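Local coordinates for glycoside Hydrolase (Bacteroides uniformis, PDB 5T9X), which probably hydrolyses agarose-type algal galactans as a GH16-family glycoside hydrolase of a human gut bacterium, at residues D185-D199 with Y210-R224. Numbering follows the deposited sequence.
Sequences DDTQEIDIIEAYGSD and YGPDRIHLSHHVFIR
E194 and H216 pair side by side on neighbouring antiparallel strands of the GH16 beta-sandwich, where E189-I190-D191-I192-I193-E194 fits the family's ExDxxE signature; in relatives its first and last glutamates are nucleophile and acid/base. H216 ND1 donates to E194 OE1 at 2.7 Å, nearly straight (167°), with OE1 close to the imidazole plane and the two flat groups nearly coplanar. E194 reaches it with CG anti to the backbone N (chi1 177°) and an extended chain. Replacing H216 by an alanine removes the ND1 donor and would probably leave E194 OE1 without this mate and the carboxylate freer to turn, with Q306 still bonded to OE2. Further along the same face, H220 turns CD2 toward both carboxylates, 3.1 Å from E189 OE2 and 3.2 Å from D191 OD2, the latter at the ring edge; H220 ND1 is hydrogen-bonded to D229 on strand 227-239. The backbones of E189 and H220 exchange two hydrogen bonds, and D191 N reaches S218 O at 2.8 Å. A classic bulge at I192 and I193, both facing V179, turns the strand before E194. At the far end R224 NH1 lies over one face of the F222 ring, while E189 OE1 meets the ring edge, 3.5 Å from F222 CZ.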
ATOM      1  N   ASP A 185     -12.295 -10.714   5.764  1.00 25.03           N
ATOM      2  CA  ASP A 185     -13.189 -11.465   4.850  1.00 26.62           C
ATOM      3  C   ASP A 185     -13.019 -11.120   3.338  1.00 27.86           C
ATOM      4  O   ASP A 185     -13.780 -11.624   2.494  1.00 26.88           O
ATOM      5  CB  ASP A 185     -14.660 -11.309   5.299  1.00 26.59           C
ATOM      6  CG  ASP A 185     -15.272  -9.944   4.943  1.00 29.05           C
ATOM      7  OD1 ASP A 185     -14.595  -9.071   4.342  1.00 29.40           O
ATOM      8  OD2 ASP A 185     -16.469  -9.744   5.272  1.00 29.30           O
ATOM      9  N   ASP A 186     -12.047 -10.240   3.031  1.00 28.77           N
ATOM     10  CA  ASP A 186     -11.662  -9.829   1.673  1.00 28.16           C
ATOM     11  C   ASP A 186     -12.751  -9.082   0.907  1.00 25.34           C
ATOM     12  O   ASP A 186     -12.728  -9.072  -0.309  1.00 23.28           O
ATOM     13  CB  ASP A 186     -11.119 -11.017   0.855  1.00 33.32           C
ATOM     14  CG  ASP A 186      -9.805 -11.612   1.432  1.00 42.36           C
ATOM     15  OD1 ASP A 186      -8.943 -10.857   1.924  1.00 49.64           O
ATOM     16  OD2 ASP A 186      -9.607 -12.851   1.378  1.00 50.67           O
ATOM     17  N   THR A 187     -13.668  -8.400   1.603  1.00 23.94           N
ATOM     18  CA  THR A 187     -14.757  -7.656   0.918  1.00 23.17           C
ATOM     19  C   THR A 187     -14.555  -6.144   0.846  1.00 23.15           C
ATOM     20  O   THR A 187     -15.260  -5.467   0.106  1.00 21.58           O
ATOM     21  CB  THR A 187     -16.137  -7.929   1.565  1.00 22.74           C
ATOM     22  OG1 THR A 187     -16.144  -7.480   2.931  1.00 22.09           O
ATOM     23  CG2 THR A 187     -16.474  -9.436   1.485  1.00 21.52           C
ATOM     24  N   GLN A 188     -13.627  -5.608   1.646  1.00 22.56           N
ATOM     25  CA  GLN A 188     -13.426  -4.167   1.713  1.00 21.96           C
ATOM     26  C   GLN A 188     -11.946  -3.815   1.848  1.00 21.44           C
ATOM     27  O   GLN A 188     -11.211  -4.405   2.649  1.00 19.68           O
ATOM     28  CB  GLN A 188     -14.192  -3.567   2.882  1.00 21.69           C
ATOM     29  CG  GLN A 188     -15.678  -3.809   2.814  1.00 22.36           C
ATOM     30  CD  GLN A 188     -16.430  -3.151   3.955  1.00 22.53           C
ATOM     31  OE1 GLN A 188     -15.874  -2.405   4.754  1.00 23.81           O
ATOM     32  NE2 GLN A 188     -17.690  -3.440   4.036  1.00 22.70           N
ATOM     33  N   GLU A 189     -11.537  -2.822   1.077  1.00 20.67           N
ATOM     34  CA  GLU A 189     -10.149  -2.494   0.955  1.00 21.22           C
ATOM     35  C   GLU A 189     -10.036  -0.982   0.780  1.00 20.86           C
ATOM     36  O   GLU A 189     -10.849  -0.396   0.083  1.00 20.49           O
ATOM     37  CB  GLU A 189      -9.614  -3.248  -0.245  1.00 22.64           C
ATOM     38  CG  GLU A 189      -8.177  -2.985  -0.604  1.00 24.74           C
ATOM     39  CD  GLU A 189      -7.770  -3.627  -1.915  1.00 26.13           C
ATOM     40  OE1 GLU A 189      -8.178  -4.802  -2.145  1.00 27.09           O
ATOM     41  OE2 GLU A 189      -7.031  -2.954  -2.699  1.00 26.97           O
ATOM     42  N   ILE A 190      -9.053  -0.371   1.450  1.00 20.76           N
ATOM     43  CA  ILE A 190      -8.682   1.051   1.280  1.00 20.99           C
ATOM     44  C   ILE A 190      -7.201   1.073   0.895  1.00 22.84           C
ATOM     45  O   ILE A 190      -6.354   0.487   1.604  1.00 23.66           O
ATOM     46  CB  ILE A 190      -8.923   1.868   2.563  1.00 19.47           C
ATOM     47  CG1 ILE A 190     -10.399   1.869   2.899  1.00 19.93           C
ATOM     48  CG2 ILE A 190      -8.476   3.296   2.381  1.00 19.84           C
ATOM     49  CD1 ILE A 190     -10.780   2.457   4.239  1.00 20.17           C
ATOM     50  N   ASP A 191      -6.888   1.697  -0.234  1.00 24.98           N
ATOM     51  CA  ASP A 191      -5.499   1.770  -0.707  1.00 28.48           C
ATOM     52  C   ASP A 191      -4.938   3.118  -0.415  1.00 28.46           C
ATOM     53  O   ASP A 191      -5.457   4.102  -0.910  1.00 32.13           O
ATOM     54  CB  ASP A 191      -5.400   1.522  -2.196  1.00 30.17           C
ATOM     55  CG  ASP A 191      -5.994   0.210  -2.584  1.00 33.15           C
ATOM     56  OD1 ASP A 191      -5.646  -0.828  -1.976  1.00 35.28           O
ATOM     57  OD2 ASP A 191      -6.852   0.226  -3.476  1.00 39.70           O
ATOM     58  N   ILE A 192      -3.867   3.147   0.367  1.00 26.60           N
ATOM     59  CA  ILE A 192      -3.200   4.384   0.716  1.00 26.15           C
ATOM     60  C   ILE A 192      -2.155   4.762  -0.350  1.00 24.66           C
ATOM     61  O   ILE A 192      -2.183   5.846  -0.918  1.00 25.47           O
ATOM     62  CB  ILE A 192      -2.623   4.289   2.136  1.00 26.04           C
ATOM     63  CG1 ILE A 192      -3.768   3.995   3.108  1.00 25.86           C
ATOM     64  CG2 ILE A 192      -1.955   5.600   2.522  1.00 26.64           C
ATOM     65  CD1 ILE A 192      -3.355   3.695   4.524  1.00 26.66           C
ATOM     66  N   ILE A 193      -1.250   3.849  -0.618  1.00 24.39           N
ATOM     67  CA  ILE A 193      -0.276   3.983  -1.663  1.00 25.15           C
ATOM     68  C   ILE A 193      -0.371   2.758  -2.553  1.00 25.79           C
ATOM     69  O   ILE A 193      -0.224   1.625  -2.090  1.00 24.84           O
ATOM     70  CB  ILE A 193       1.165   4.047  -1.116  1.00 25.40           C
ATOM     71  CG1 ILE A 193       1.335   5.238  -0.167  1.00 26.93           C
ATOM     72  CG2 ILE A 193       2.149   4.188  -2.277  1.00 26.27           C
ATOM     73  CD1 ILE A 193       2.723   5.410   0.439  1.00 26.69           C
ATOM     74  N   GLU A 194      -0.605   2.994  -3.836  1.00 27.20           N
ATOM     75  CA  GLU A 194      -0.268   2.008  -4.877  1.00 28.33           C
ATOM     76  C   GLU A 194       0.466   2.793  -5.970  1.00 25.27           C
ATOM     77  O   GLU A 194      -0.052   3.772  -6.484  1.00 23.29           O
ATOM     78  CB  GLU A 194      -1.526   1.295  -5.378  1.00 30.08           C
ATOM     79  CG  GLU A 194      -1.291   0.316  -6.512  1.00 33.41           C
ATOM     80  CD  GLU A 194      -2.535  -0.491  -6.866  1.00 36.99           C
ATOM     81  OE1 GLU A 194      -3.611   0.120  -7.081  1.00 39.24           O
ATOM     82  OE2 GLU A 194      -2.424  -1.735  -6.965  1.00 40.21           O
ATOM     83  N   ALA A 195       1.710   2.415  -6.236  1.00 24.06           N
ATOM     84  CA  ALA A 195       2.570   3.191  -7.125  1.00 23.91           C
ATOM     85  C   ALA A 195       3.589   2.320  -7.846  1.00 24.09           C
ATOM     86  O   ALA A 195       4.009   1.272  -7.342  1.00 23.52           O
ATOM     87  CB  ALA A 195       3.265   4.310  -6.363  1.00 23.41           C
ATOM     88  N   TYR A 196       3.944   2.766  -9.045  1.00 25.12           N
ATOM     89  CA  TYR A 196       4.974   2.133  -9.879  1.00 27.23           C
ATOM     90  C   TYR A 196       6.035   3.203 -10.104  1.00 26.15           C
ATOM     91  O   TYR A 196       5.737   4.261 -10.668  1.00 25.44           O
ATOM     92  CB  TYR A 196       4.358   1.664 -11.204  1.00 28.31           C
ATOM     93  CG  TYR A 196       3.070   0.928 -10.968  1.00 28.93           C
ATOM     94  CD1 TYR A 196       3.081  -0.416 -10.646  1.00 28.80           C
ATOM     95  CD2 TYR A 196       1.859   1.586 -10.988  1.00 30.44           C
ATOM     96  CE1 TYR A 196       1.912  -1.110 -10.391  1.00 29.64           C
ATOM     97  CE2 TYR A 196       0.681   0.904 -10.727  1.00 32.81           C
ATOM     98  CZ  TYR A 196       0.712  -0.457 -10.435  1.00 31.90           C
ATOM     99  OH  TYR A 196      -0.442  -1.162 -10.160  1.00 31.12           O
ATOM    100  N   GLY A 197       7.238   2.955  -9.606  1.00 24.06           N
ATOM    101  CA  GLY A 197       8.274   3.968  -9.633  1.00 25.88           C
ATOM    102  C   GLY A 197       9.232   4.016 -10.811  1.00 26.24           C
ATOM    103  O   GLY A 197       9.934   5.019 -10.975  1.00 27.79           O
ATOM    104  N   SER A 198       9.284   2.968 -11.622  1.00 26.90           N
ATOM    105  CA  SER A 198      10.247   2.906 -12.743  1.00 28.42           C
ATOM    106  C   SER A 198       9.854   3.794 -13.914  1.00 28.48           C
ATOM    107  O   SER A 198       8.667   4.081 -14.094  1.00 27.34           O
ATOM    108  CB  SER A 198      10.419   1.470 -13.226  1.00 28.61           C
ATOM    109  OG  SER A 198      11.038   1.430 -14.474  1.00 30.93           O
ATOM    110  N   ASP A 199      10.855   4.236 -14.690  1.00 29.32           N
ATOM    111  CA  ASP A 199      10.607   4.944 -15.960  1.00 30.45           C
ATOM    112  C   ASP A 199      10.099   4.033 -17.042  1.00 29.82           C
ATOM    113  O   ASP A 199       9.498   4.513 -17.981  1.00 29.73           O
ATOM    114  CB  ASP A 199      11.846   5.654 -16.499  1.00 32.15           C
ATOM    115  CG  ASP A 199      12.258   6.847 -15.640  1.00 36.06           C
ATOM    116  OD1 ASP A 199      11.368   7.622 -15.184  1.00 35.36           O
ATOM    117  OD2 ASP A 199      13.478   7.007 -15.386  1.00 38.74           O
ATOM    118  N   TYR A 210       0.246   3.907 -16.397  1.00 30.87           N
ATOM    119  CA  TYR A 210       0.480   5.063 -15.521  1.00 29.52           C
ATOM    120  C   TYR A 210       1.916   5.007 -14.976  1.00 29.04           C
ATOM    121  O   TYR A 210       2.425   3.939 -14.589  1.00 26.73           O
ATOM    122  CB  TYR A 210      -0.577   5.144 -14.393  1.00 27.80           C
ATOM    123  CG  TYR A 210      -1.954   5.667 -14.839  1.00 26.55           C
ATOM    124  CD1 TYR A 210      -2.138   7.008 -15.184  1.00 28.28           C
ATOM    125  CD2 TYR A 210      -3.060   4.840 -14.896  1.00 25.50           C
ATOM    126  CE1 TYR A 210      -3.389   7.503 -15.568  1.00 27.19           C
ATOM    127  CE2 TYR A 210      -4.308   5.315 -15.284  1.00 25.65           C
ATOM    128  CZ  TYR A 210      -4.477   6.650 -15.622  1.00 26.32           C
ATOM    129  OH  TYR A 210      -5.717   7.138 -16.027  1.00 24.69           O
ATOM    130  N   GLY A 211       2.558   6.170 -14.987  1.00 29.79           N
ATOM    131  CA  GLY A 211       3.998   6.284 -14.747  1.00 29.11           C
ATOM    132  C   GLY A 211       4.399   6.737 -13.352  1.00 28.69           C
ATOM    133  O   GLY A 211       3.575   6.778 -12.441  1.00 27.79           O
ATOM    134  N   PRO A 212       5.681   7.105 -13.187  1.00 26.72           N
ATOM    135  CA  PRO A 212       6.251   7.405 -11.888  1.00 25.50           C
ATOM    136  C   PRO A 212       5.938   8.799 -11.353  1.00 25.99           C
ATOM    137  O   PRO A 212       6.448   9.170 -10.290  1.00 24.65           O
ATOM    138  CB  PRO A 212       7.753   7.242 -12.144  1.00 25.72           C
ATOM    139  CG  PRO A 212       7.928   7.661 -13.562  1.00 25.37           C
ATOM    140  CD  PRO A 212       6.701   7.153 -14.258  1.00 25.84           C
ATOM    141  N   ASP A 213       5.146   9.569 -12.099  1.00 26.22           N
ATOM    142  CA  ASP A 213       4.538  10.814 -11.614  1.00 26.77           C
ATOM    143  C   ASP A 213       3.158  10.605 -10.938  1.00 25.41           C
ATOM    144  O   ASP A 213       2.505  11.597 -10.539  1.00 24.17           O
ATOM    145  CB  ASP A 213       4.416  11.835 -12.763  1.00 27.92           C
ATOM    146  CG  ASP A 213       3.444  11.391 -13.872  1.00 33.21           C
ATOM    147  OD1 ASP A 213       3.298  10.162 -14.165  1.00 34.98           O
ATOM    148  OD2 ASP A 213       2.839  12.293 -14.494  1.00 39.81           O
ATOM    149  N   ARG A 214       2.725   9.343 -10.800  1.00 24.78           N
ATOM    150  CA  ARG A 214       1.396   9.021 -10.250  1.00 25.12           C
ATOM    151  C   ARG A 214       1.455   8.182  -8.998  1.00 24.30           C
ATOM    152  O   ARG A 214       2.296   7.276  -8.854  1.00 22.32           O
ATOM    153  CB  ARG A 214       0.523   8.244 -11.244  1.00 25.77           C
ATOM    154  CG  ARG A 214       0.348   8.892 -12.593  1.00 27.52           C
ATOM    155  CD  ARG A 214      -0.765   9.904 -12.650  1.00 28.34           C
ATOM    156  NE  ARG A 214      -0.827  10.438 -14.005  1.00 29.80           N
ATOM    157  CZ  ARG A 214      -1.912  10.921 -14.607  1.00 32.89           C
ATOM    158  NH1 ARG A 214      -3.092  10.981 -13.989  1.00 34.59           N
ATOM    159  NH2 ARG A 214      -1.813  11.366 -15.865  1.00 35.97           N
ATOM    160  N   ILE A 215       0.504   8.471  -8.119  1.00 24.64           N
ATOM    161  CA  ILE A 215       0.135   7.575  -7.026  1.00 24.95           C
ATOM    162  C   ILE A 215      -1.344   7.236  -7.222  1.00 22.68           C
ATOM    163  O   ILE A 215      -2.152   8.123  -7.440  1.00 21.72           O
ATOM    164  CB  ILE A 215       0.318   8.245  -5.661  1.00 27.00           C
ATOM    165  CG1 ILE A 215       1.713   8.846  -5.530  1.00 28.08           C
ATOM    166  CG2 ILE A 215       0.101   7.228  -4.534  1.00 29.51           C
ATOM    167  CD1 ILE A 215       1.811   9.800  -4.358  1.00 29.26           C
ATOM    168  N   HIS A 216      -1.678   5.951  -7.152  1.00 22.01           N
ATOM    169  CA  HIS A 216      -3.069   5.493  -7.172  1.00 21.77           C
ATOM    170  C   HIS A 216      -3.664   5.573  -5.778  1.00 19.65           C
ATOM    171  O   HIS A 216      -3.211   4.885  -4.882  1.00 19.79           O
ATOM    172  CB  HIS A 216      -3.130   4.050  -7.674  1.00 23.01           C
ATOM    173  CG  HIS A 216      -4.499   3.595  -8.061  1.00 23.67           C
ATOM    174  ND1 HIS A 216      -4.926   2.298  -7.875  1.00 24.87           N
ATOM    175  CD2 HIS A 216      -5.535   4.254  -8.627  1.00 23.10           C
ATOM    176  CE1 HIS A 216      -6.170   2.177  -8.308  1.00 23.64           C
ATOM    177  NE2 HIS A 216      -6.561   3.349  -8.770  1.00 23.03           N
ATOM    178  N   LEU A 217      -4.667   6.426  -5.625  1.00 18.53           N
ATOM    179  CA  LEU A 217      -5.405   6.620  -4.397  1.00 18.78           C
ATOM    180  C   LEU A 217      -6.802   6.035  -4.615  1.00 20.70           C
ATOM    181  O   LEU A 217      -7.617   6.595  -5.350  1.00 21.95           O
ATOM    182  CB  LEU A 217      -5.535   8.098  -4.111  1.00 17.25           C
ATOM    183  CG  LEU A 217      -4.241   8.891  -4.092  1.00 17.31           C
ATOM    184  CD1 LEU A 217      -4.561  10.369  -4.064  1.00 17.19           C
ATOM    185  CD2 LEU A 217      -3.367   8.523  -2.890  1.00 17.29           C
ATOM    186  N   SER A 218      -7.084   4.915  -3.977  1.00 21.26           N
ATOM    187  CA  SER A 218      -8.281   4.179  -4.281  1.00 22.37           C
ATOM    188  C   SER A 218      -8.799   3.372  -3.104  1.00 21.23           C
ATOM    189  O   SER A 218      -8.246   3.396  -2.019  1.00 20.78           O
ATOM    190  CB  SER A 218      -7.993   3.234  -5.454  1.00 24.37           C
ATOM    191  OG  SER A 218      -9.187   2.969  -6.181  1.00 26.05           O
ATOM    192  N   HIS A 219      -9.900   2.689  -3.352  1.00 20.67           N
ATOM    193  CA  HIS A 219     -10.441   1.704  -2.435  1.00 21.19           C
ATOM    194  C   HIS A 219     -11.211   0.695  -3.277  1.00 21.84           C
ATOM    195  O   HIS A 219     -11.531   0.997  -4.433  1.00 22.86           O
ATOM    196  CB  HIS A 219     -11.341   2.395  -1.387  1.00 19.44           C
ATOM    197  CG  HIS A 219     -12.686   2.771  -1.892  1.00 17.98           C
ATOM    198  ND1 HIS A 219     -12.933   3.964  -2.521  1.00 17.91           N
ATOM    199  CD2 HIS A 219     -13.872   2.125  -1.830  1.00 18.21           C
ATOM    200  CE1 HIS A 219     -14.216   4.035  -2.840  1.00 18.09           C
ATOM    201  NE2 HIS A 219     -14.807   2.930  -2.430  1.00 17.90           N
ATOM    202  N   HIS A 220     -11.483  -0.478  -2.724  1.00 21.31           N
ATOM    203  CA  HIS A 220     -12.269  -1.470  -3.423  1.00 22.54           C
ATOM    204  C   HIS A 220     -13.363  -1.995  -2.501  1.00 23.46           C
ATOM    205  O   HIS A 220     -13.183  -2.062  -1.281  1.00 21.67           O
ATOM    206  CB  HIS A 220     -11.422  -2.660  -3.884  1.00 23.42           C
ATOM    207  CG  HIS A 220     -10.317  -2.305  -4.829  1.00 26.22           C
ATOM    208  ND1 HIS A 220     -10.366  -2.585  -6.180  1.00 27.01           N
ATOM    209  CD2 HIS A 220      -9.120  -1.708  -4.617  1.00 28.85           C
ATOM    210  CE1 HIS A 220      -9.257  -2.163  -6.759  1.00 28.64           C
ATOM    211  NE2 HIS A 220      -8.484  -1.619  -5.833  1.00 30.36           N
ATOM    212  N   VAL A 221     -14.479  -2.389  -3.112  1.00 23.76           N
ATOM    213  CA  VAL A 221     -15.491  -3.192  -2.472  1.00 24.75           C
ATOM    214  C   VAL A 221     -15.698  -4.424  -3.364  1.00 23.79           C
ATOM    215  O   VAL A 221     -15.722  -4.289  -4.571  1.00 23.12           O
ATOM    216  CB  VAL A 221     -16.776  -2.384  -2.313  1.00 27.53           C
ATOM    217  CG1 VAL A 221     -17.826  -3.231  -1.650  1.00 30.54           C
ATOM    218  CG2 VAL A 221     -16.524  -1.207  -1.409  1.00 29.07           C
ATOM    219  N   PHE A 222     -15.839  -5.603  -2.765  1.00 22.71           N
ATOM    220  CA  PHE A 222     -15.930  -6.865  -3.498  1.00 24.35           C
ATOM    221  C   PHE A 222     -17.112  -7.694  -3.079  1.00 26.07           C
ATOM    222  O   PHE A 222     -17.519  -7.666  -1.920  1.00 26.93           O
ATOM    223  CB  PHE A 222     -14.726  -7.785  -3.262  1.00 23.92           C
ATOM    224  CG  PHE A 222     -13.383  -7.155  -3.506  1.00 23.96           C
ATOM    225  CD1 PHE A 222     -12.793  -7.207  -4.752  1.00 24.38           C
ATOM    226  CD2 PHE A 222     -12.657  -6.595  -2.457  1.00 24.45           C
ATOM    227  CE1 PHE A 222     -11.531  -6.666  -4.972  1.00 24.15           C
ATOM    228  CE2 PHE A 222     -11.402  -6.051  -2.673  1.00 24.46           C
ATOM    229  CZ  PHE A 222     -10.839  -6.082  -3.941  1.00 23.72           C
ATOM    230  N   ILE A 223     -17.644  -8.453  -4.030  1.00 29.88           N
ATOM    231  CA  ILE A 223     -18.449  -9.627  -3.733  1.00 31.49           C
ATOM    232  C   ILE A 223     -17.535 -10.803  -4.045  1.00 31.85           C
ATOM    233  O   ILE A 223     -16.931 -10.847  -5.101  1.00 29.83           O
ATOM    234  CB  ILE A 223     -19.690  -9.761  -4.629  1.00 33.85           C
ATOM    235  CG1 ILE A 223     -20.525  -8.478  -4.673  1.00 35.28           C
ATOM    236  CG2 ILE A 223     -20.537 -10.950  -4.162  1.00 34.80           C
ATOM    237  CD1 ILE A 223     -21.382  -8.263  -3.460  1.00 37.00           C
ATOM    238  N   ARG A 224     -17.472 -11.778  -3.161  1.00 36.13           N
ATOM    239  CA  ARG A 224     -16.541 -12.888  -3.350  1.00 41.62           C
ATOM    240  C   ARG A 224     -16.926 -13.931  -4.426  1.00 42.99           C
ATOM    241  O   ARG A 224     -16.041 -14.391  -5.190  1.00 40.00           O
ATOM    242  CB  ARG A 224     -16.213 -13.532  -1.991  1.00 43.21           C
ATOM    243  CG  ARG A 224     -15.234 -12.654  -1.210  1.00 46.32           C
ATOM    244  CD  ARG A 224     -13.843 -12.753  -1.855  1.00 48.88           C
ATOM    245  NE  ARG A 224     -13.162 -11.477  -2.116  1.00 45.95           N
ATOM    246  CZ  ARG A 224     -12.065 -11.367  -2.871  1.00 46.01           C
ATOM    247  NH1 ARG A 224     -11.480 -10.177  -3.044  1.00 46.67           N
ATOM    248  NH2 ARG A 224     -11.546 -12.444  -3.476  1.00 46.01           N
TER
HETATM  249  O   HOH W   1       2.524   4.841 -10.272  1.00 21.25           O
HETATM  250  O   HOH W   2       4.874   6.172  -8.704  1.00 28.26           O